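Long-range contact in L-lysine 6-oxidase (Marinomonas mediterranea, PDB 3WEU), which oxidises the side-chain amine of free L-lysine with a cysteine tryptophylquinone cofactor, releasing hydrogen peroxide that kills bacteria: residues 3-15 / 431-443. Sequence-based numbering, arbitrary orientation.
Sequences LSVHPSIGVARLG and VSDMDTASIGNCV
The His6 imidazole carries Ser432 CB over one face, 4.2 Å from the ring centroid in a CH-pi contact, while Asp435 OD1 sits at its edge, close to the ring plane. There His6 ND1 donates to Asp435 OD1 at 2.7 Å, nearly straight at 165°. Ring and carboxylate planes are turned 47° against each other. Asp435 OD1 also accepts from Ser8 N at 2.8 Å, from the opposite face of the carboxylate, so two donors hold OD1 across the cis-proline bend at Pro7. Met434, bent at its last torsion, lays SD and CE against His6 CB, and Ser432 OG caps the helix start by accepting from Met434 N. One turn on, Ser438 OG donates to Ile9 O (2.7 Å), and a water bridges Ile9 N to Asp435 O. Apolar contacts follow: Ile439 CG2 meets Ile9 CG2 at 3.7 Å, and Val11 CG2 lies against Cys442 SG. Arg13 NH1 comes obliquely within 3.9 Å of Asn441 O, while its NH2 is salt-bridged to Glu452 OE2. This buried contact exemplifies how side-chain and water bonds satisfy backbone groups at a strand break: helix 433-439 packs on the interrupted strand 4-13, at 37° to its 9-13 part, joining the N-terminal beta-sheet region to the C-terminal family region.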
ATOM      1  N   LEU A   3      15.513  50.323 -22.420  1.00 26.36           N
ATOM      2  CA  LEU A   3      14.695  50.300 -21.173  1.00 24.23           C
ATOM      3  C   LEU A   3      15.240  49.206 -20.248  1.00 23.55           C
ATOM      4  O   LEU A   3      15.881  48.324 -20.741  1.00 21.02           O
ATOM      5  CB  LEU A   3      13.337  49.888 -21.540  1.00 24.70           C
ATOM      6  CG  LEU A   3      12.589  50.739 -22.521  1.00 28.19           C
ATOM      7  CD1 LEU A   3      11.293  50.021 -22.830  1.00 29.88           C
ATOM      8  CD2 LEU A   3      12.348  52.099 -21.920  1.00 31.14           C
ATOM      9  N   SER A   4      14.934  49.190 -18.948  1.00 20.94           N
ATOM     10  CA  SER A   4      15.251  47.994 -18.169  1.00 21.71           C
ATOM     11  C   SER A   4      14.022  47.714 -17.337  1.00 21.07           C
ATOM     12  O   SER A   4      13.274  48.609 -16.989  1.00 20.75           O
ATOM     13  CB  SER A   4      16.527  48.236 -17.358  1.00 24.80           C
ATOM     14  OG  SER A   4      16.174  49.191 -16.439  1.00 27.22           O
ATOM     15  N   VAL A   5      13.765  46.445 -17.117  1.00 20.17           N
ATOM     16  CA  VAL A   5      12.673  45.995 -16.267  1.00 21.39           C
ATOM     17  C   VAL A   5      13.277  45.466 -14.959  1.00 20.89           C
ATOM     18  O   VAL A   5      14.332  44.812 -14.954  1.00 19.36           O
ATOM     19  CB  VAL A   5      11.914  44.893 -16.978  1.00 21.70           C
ATOM     20  CG1 VAL A   5      10.890  44.183 -16.083  1.00 20.29           C
ATOM     21  CG2 VAL A   5      11.283  45.427 -18.263  1.00 22.61           C
ATOM     22  N   HIS A   6      12.665  45.847 -13.867  1.00 17.64           N
ATOM     23  CA  HIS A   6      13.057  45.323 -12.562  1.00 18.73           C
ATOM     24  C   HIS A   6      11.832  44.855 -11.776  1.00 17.85           C
ATOM     25  O   HIS A   6      10.759  45.500 -11.829  1.00 20.41           O
ATOM     26  CB  HIS A   6      13.827  46.338 -11.770  1.00 18.53           C
ATOM     27  CG  HIS A   6      15.094  46.761 -12.425  1.00 20.32           C
ATOM     28  ND1 HIS A   6      16.209  45.952 -12.464  1.00 20.51           N
ATOM     29  CD2 HIS A   6      15.437  47.917 -13.065  1.00 24.87           C
ATOM     30  CE1 HIS A   6      17.164  46.567 -13.152  1.00 24.45           C
ATOM     31  NE2 HIS A   6      16.723  47.767 -13.505  1.00 24.85           N
ATOM     32  N   PRO A   7      11.991  43.803 -10.980  1.00 17.38           N
ATOM     33  CA  PRO A   7      13.253  43.032 -10.813  1.00 17.40           C
ATOM     34  C   PRO A   7      13.609  42.198 -12.088  1.00 18.91           C
ATOM     35  O   PRO A   7      12.757  41.850 -12.885  1.00 18.42           O
ATOM     36  CB  PRO A   7      12.891  42.026  -9.703  1.00 18.47           C
ATOM     37  CG  PRO A   7      11.421  41.809  -9.861  1.00 17.58           C
ATOM     38  CD  PRO A   7      10.887  43.225 -10.185  1.00 16.22           C
ATOM     39  N   SER A   8      14.877  41.873 -12.247  1.00 17.68           N
ATOM     40  CA  SER A   8      15.306  40.960 -13.334  1.00 18.15           C
ATOM     41  C   SER A   8      14.735  39.541 -13.197  1.00 17.32           C
ATOM     42  O   SER A   8      14.452  38.850 -14.225  1.00 17.89           O
ATOM     43  CB  SER A   8      16.840  40.967 -13.393  1.00 19.48           C
ATOM     44  OG  SER A   8      17.367  40.327 -12.265  1.00 17.91           O
ATOM     45  N   ILE A   9      14.551  39.065 -11.967  1.00 15.16           N
ATOM     46  CA  ILE A   9      13.944  37.806 -11.734  1.00 14.75           C
ATOM     47  C   ILE A   9      12.867  38.019 -10.670  1.00 16.32           C
ATOM     48  O   ILE A   9      13.175  38.172  -9.519  1.00 14.10           O
ATOM     49  CB  ILE A   9      14.946  36.715 -11.290  1.00 15.17           C
ATOM     50  CG1 ILE A   9      16.036  36.470 -12.353  1.00 17.43           C
ATOM     51  CG2 ILE A   9      14.194  35.418 -11.071  1.00 15.47           C
ATOM     52  CD1 ILE A   9      17.223  35.579 -11.912  1.00 19.47           C
ATOM     53  N   GLY A  10      11.603  38.019 -11.072  1.00 16.59           N
ATOM     54  CA  GLY A  10      10.523  38.223 -10.112  1.00 17.57           C
ATOM     55  C   GLY A  10      10.211  36.962  -9.323  1.00 17.56           C
ATOM     56  O   GLY A  10      10.502  35.851  -9.760  1.00 15.15           O
ATOM     57  N   VAL A  11       9.598  37.147  -8.158  1.00 16.46           N
ATOM     58  CA  VAL A  11       9.245  36.051  -7.324  1.00 15.72           C
ATOM     59  C   VAL A  11       7.859  36.201  -6.804  1.00 16.15           C
ATOM     60  O   VAL A  11       7.579  37.178  -6.157  1.00 17.11           O
ATOM     61  CB  VAL A  11      10.246  35.942  -6.142  1.00 18.15           C
ATOM     62  CG1 VAL A  11       9.791  34.868  -5.138  1.00 20.26           C
ATOM     63  CG2 VAL A  11      11.646  35.660  -6.692  1.00 18.06           C
ATOM     64  N   ALA A  12       7.005  35.230  -7.075  1.00 14.52           N
ATOM     65  CA  ALA A  12       5.668  35.175  -6.536  1.00 16.04           C
ATOM     66  C   ALA A  12       5.575  33.898  -5.720  1.00 16.45           C
ATOM     67  O   ALA A  12       6.397  32.957  -5.893  1.00 14.99           O
ATOM     68  CB  ALA A  12       4.639  35.130  -7.658  1.00 18.51           C
ATOM     69  N   ARG A  13       4.551  33.818  -4.876  0.50 16.51           N
ATOM     70  CA  ARG A  13       4.375  32.633  -4.086  0.50 17.03           C
ATOM     71  C   ARG A  13       2.954  32.149  -4.088  0.50 16.46           C
ATOM     72  O   ARG A  13       1.999  32.931  -4.037  0.50 16.62           O
ATOM     73  CB  ARG A  13       4.905  32.844  -2.677  0.50 19.04           C
ATOM     74  CG  ARG A  13       6.335  33.339  -2.715  0.50 21.09           C
ATOM     75  CD  ARG A  13       7.044  33.341  -1.378  0.50 23.24           C
ATOM     76  NE  ARG A  13       7.867  32.163  -1.413  0.50 27.70           N
ATOM     77  CZ  ARG A  13       9.155  32.123  -1.725  0.50 28.22           C
ATOM     78  NH1 ARG A  13       9.852  33.219  -1.966  0.50 27.62           N
ATOM     79  NH2 ARG A  13       9.733  30.946  -1.768  0.50 28.42           N
ATOM     80  N   LEU A  14       2.835  30.842  -4.134  1.00 14.81           N
ATOM     81  CA  LEU A  14       1.560  30.176  -4.189  1.00 15.27           C
ATOM     82  C   LEU A  14       0.659  30.541  -3.023  1.00 16.81           C
ATOM     83  O   LEU A  14       1.129  30.760  -1.894  1.00 15.85           O
ATOM     84  CB  LEU A  14       1.790  28.645  -4.095  1.00 16.53           C
ATOM     85  CG  LEU A  14       2.591  27.970  -5.165  1.00 15.86           C
ATOM     86  CD1 LEU A  14       2.678  26.498  -4.818  1.00 17.16           C
ATOM     87  CD2 LEU A  14       1.940  28.214  -6.552  1.00 17.94           C
ATOM     88  N   GLY A  15      -0.638  30.539  -3.281  1.00 15.21           N
ATOM     89  CA  GLY A  15      -1.629  30.761  -2.249  1.00 15.84           C
ATOM     90  C   GLY A  15      -2.987  30.201  -2.662  1.00 15.89           C
ATOM     91  O   GLY A  15      -3.451  30.400  -3.804  1.00 17.19           O
ATOM     92  N   VAL A 431      24.311  46.705  -8.862  1.00 22.19           N
ATOM     93  CA  VAL A 431      23.195  45.784  -8.903  1.00 23.57           C
ATOM     94  C   VAL A 431      22.061  46.603  -8.315  1.00 25.61           C
ATOM     95  O   VAL A 431      22.192  47.179  -7.241  1.00 26.31           O
ATOM     96  CB  VAL A 431      23.448  44.564  -7.983  1.00 21.89           C
ATOM     97  CG1 VAL A 431      22.283  43.661  -7.954  1.00 24.02           C
ATOM     98  CG2 VAL A 431      24.664  43.793  -8.507  1.00 22.75           C
ATOM     99  N   SER A 432      20.954  46.687  -9.007  1.00 23.36           N
ATOM    100  CA  SER A 432      19.787  47.377  -8.479  1.00 22.38           C
ATOM    101  C   SER A 432      19.280  46.715  -7.214  1.00 21.77           C
ATOM    102  O   SER A 432      19.187  45.511  -7.149  1.00 19.42           O
ATOM    103  CB  SER A 432      18.679  47.321  -9.566  1.00 24.45           C
ATOM    104  OG  SER A 432      17.443  47.730  -9.031  1.00 24.30           O
ATOM    105  N   ASP A 433      18.830  47.507  -6.234  1.00 21.54           N
ATOM    106  CA  ASP A 433      18.085  46.964  -5.097  1.00 24.19           C
ATOM    107  C   ASP A 433      16.857  46.192  -5.418  1.00 22.36           C
ATOM    108  O   ASP A 433      16.482  45.255  -4.717  1.00 19.15           O
ATOM    109  CB  ASP A 433      17.638  48.100  -4.171  1.00 27.73           C
ATOM    110  CG  ASP A 433      18.774  48.661  -3.387  1.00 33.33           C
ATOM    111  OD1 ASP A 433      19.878  48.021  -3.335  1.00 32.95           O
ATOM    112  OD2 ASP A 433      18.554  49.735  -2.784  1.00 40.08           O
ATOM    113  N   MET A 434      16.176  46.574  -6.500  1.00 21.51           N
ATOM    114  CA  MET A 434      14.956  45.844  -6.876  1.00 22.32           C
ATOM    115  C   MET A 434      15.262  44.417  -7.363  1.00 19.98           C
ATOM    116  O   MET A 434      14.478  43.441  -7.121  1.00 20.58           O
ATOM    117  CB  MET A 434      14.259  46.615  -7.985  1.00 26.78           C
ATOM    118  CG  MET A 434      13.854  48.019  -7.544  1.00 31.51           C
ATOM    119  SD  MET A 434      12.973  48.786  -8.979  1.00 33.54           S
ATOM    120  CE  MET A 434      11.636  47.662  -8.988  1.00 31.03           C
ATOM    121  N   ASP A 435      16.491  44.254  -7.871  1.00 17.77           N
ATOM    122  CA  ASP A 435      16.905  42.958  -8.330  1.00 16.49           C
ATOM    123  C   ASP A 435      17.315  42.060  -7.158  1.00 17.81           C
ATOM    124  O   ASP A 435      17.142  40.861  -7.225  1.00 18.94           O
ATOM    125  CB  ASP A 435      18.087  43.057  -9.272  1.00 16.29           C
ATOM    126  CG  ASP A 435      17.710  43.605 -10.646  1.00 18.76           C
ATOM    127  OD1 ASP A 435      16.487  43.718 -10.942  1.00 16.37           O
ATOM    128  OD2 ASP A 435      18.691  43.896 -11.410  1.00 22.40           O
ATOM    129  N   THR A 436      17.862  42.641  -6.101  1.00 17.20           N
ATOM    130  CA  THR A 436      18.232  41.791  -4.958  1.00 18.38           C
ATOM    131  C   THR A 436      17.021  41.419  -4.105  1.00 20.11           C
ATOM    132  O   THR A 436      17.017  40.355  -3.461  1.00 17.44           O
ATOM    133  CB  THR A 436      19.332  42.458  -4.135  1.00 18.60           C
ATOM    134  OG1 THR A 436      18.843  43.664  -3.555  1.00 17.22           O
ATOM    135  CG2 THR A 436      20.525  42.735  -4.997  1.00 19.21           C
ATOM    136  N   ALA A 437      15.989  42.285  -4.089  1.00 16.50           N
ATOM    137  CA  ALA A 437      14.885  42.123  -3.170  1.00 18.92           C
ATOM    138  C   ALA A 437      13.994  40.970  -3.525  1.00 18.85           C
ATOM    139  O   ALA A 437      13.263  40.544  -2.668  1.00 22.03           O
ATOM    140  CB  ALA A 437      14.026  43.366  -3.092  1.00 18.80           C
ATOM    141  N   SER A 438      14.005  40.513  -4.770  1.00 16.03           N
ATOM    142  CA  SER A 438      13.174  39.396  -5.129  1.00 16.15           C
ATOM    143  C   SER A 438      13.891  38.109  -4.755  1.00 15.62           C
ATOM    144  O   SER A 438      13.461  37.357  -3.845  1.00 16.45           O
ATOM    145  CB  SER A 438      12.870  39.426  -6.633  1.00 16.99           C
ATOM    146  OG  SER A 438      14.081  39.606  -7.360  1.00 14.91           O
ATOM    147  N   ILE A 439      14.989  37.856  -5.455  1.00 15.29           N
ATOM    148  CA  ILE A 439      15.697  36.591  -5.305  1.00 14.38           C
ATOM    149  C   ILE A 439      16.533  36.498  -4.040  1.00 14.79           C
ATOM    150  O   ILE A 439      16.934  35.414  -3.661  1.00 15.15           O
ATOM    151  CB  ILE A 439      16.515  36.238  -6.537  1.00 13.62           C
ATOM    152  CG1 ILE A 439      17.457  37.343  -6.910  1.00 13.39           C
ATOM    153  CG2 ILE A 439      15.579  35.944  -7.697  1.00 14.37           C
ATOM    154  CD1 ILE A 439      18.524  36.828  -7.880  1.00 15.17           C
ATOM    155  N   GLY A 440      16.761  37.607  -3.359  1.00 14.63           N
ATOM    156  CA  GLY A 440      17.440  37.583  -2.053  1.00 13.17           C
ATOM    157  C   GLY A 440      16.556  36.934  -1.011  1.00 14.12           C
ATOM    158  O   GLY A 440      17.072  36.474   0.023  1.00 12.29           O
ATOM    159  N   ASN A 441      15.263  36.809  -1.332  1.00 12.86           N
ATOM    160  CA  ASN A 441      14.335  36.039  -0.481  1.00 14.70           C
ATOM    161  C   ASN A 441      14.160  34.575  -0.846  1.00 14.89           C
ATOM    162  O   ASN A 441      13.273  33.924  -0.320  1.00 14.66           O
ATOM    163  CB  ASN A 441      13.026  36.793  -0.438  1.00 14.87           C
ATOM    164  CG  ASN A 441      13.190  38.115   0.285  1.00 16.04           C
ATOM    165  OD1 ASN A 441      13.742  38.134   1.373  1.00 15.04           O
ATOM    166  ND2 ASN A 441      12.735  39.192  -0.303  1.00 16.78           N
ATOM    167  N   CYS A 442      14.986  34.082  -1.783  1.00 15.15           N
ATOM    168  CA  CYS A 442      15.013  32.668  -2.161  1.00 15.19           C
ATOM    169  C   CYS A 442      16.314  32.009  -1.720  1.00 14.21           C
ATOM    170  O   CYS A 442      17.354  32.669  -1.500  1.00 12.79           O
ATOM    171  CB  CYS A 442      14.971  32.540  -3.658  1.00 16.54           C
ATOM    172  SG  CYS A 442      13.433  33.182  -4.448  1.00 17.91           S
ATOM    173  N   VAL A 443      16.222  30.721  -1.528  1.00 14.65           N
ATOM    174  CA  VAL A 443      17.341  29.907  -1.099  1.00 15.39           C
ATOM    175  C   VAL A 443      18.447  29.908  -2.184  1.00 15.60           C
ATOM    176  O   VAL A 443      18.189  29.686  -3.359  1.00 16.83           O
ATOM    177  CB  VAL A 443      16.864  28.439  -0.811  1.00 15.36           C
ATOM    178  CG1 VAL A 443      18.076  27.479  -0.752  1.00 15.43           C
ATOM    179  CG2 VAL A 443      16.106  28.401   0.518  1.00 14.99           C
TER
HETATM  180  O   HOH W   1      16.093  39.770  -9.684  1.00 16.25           O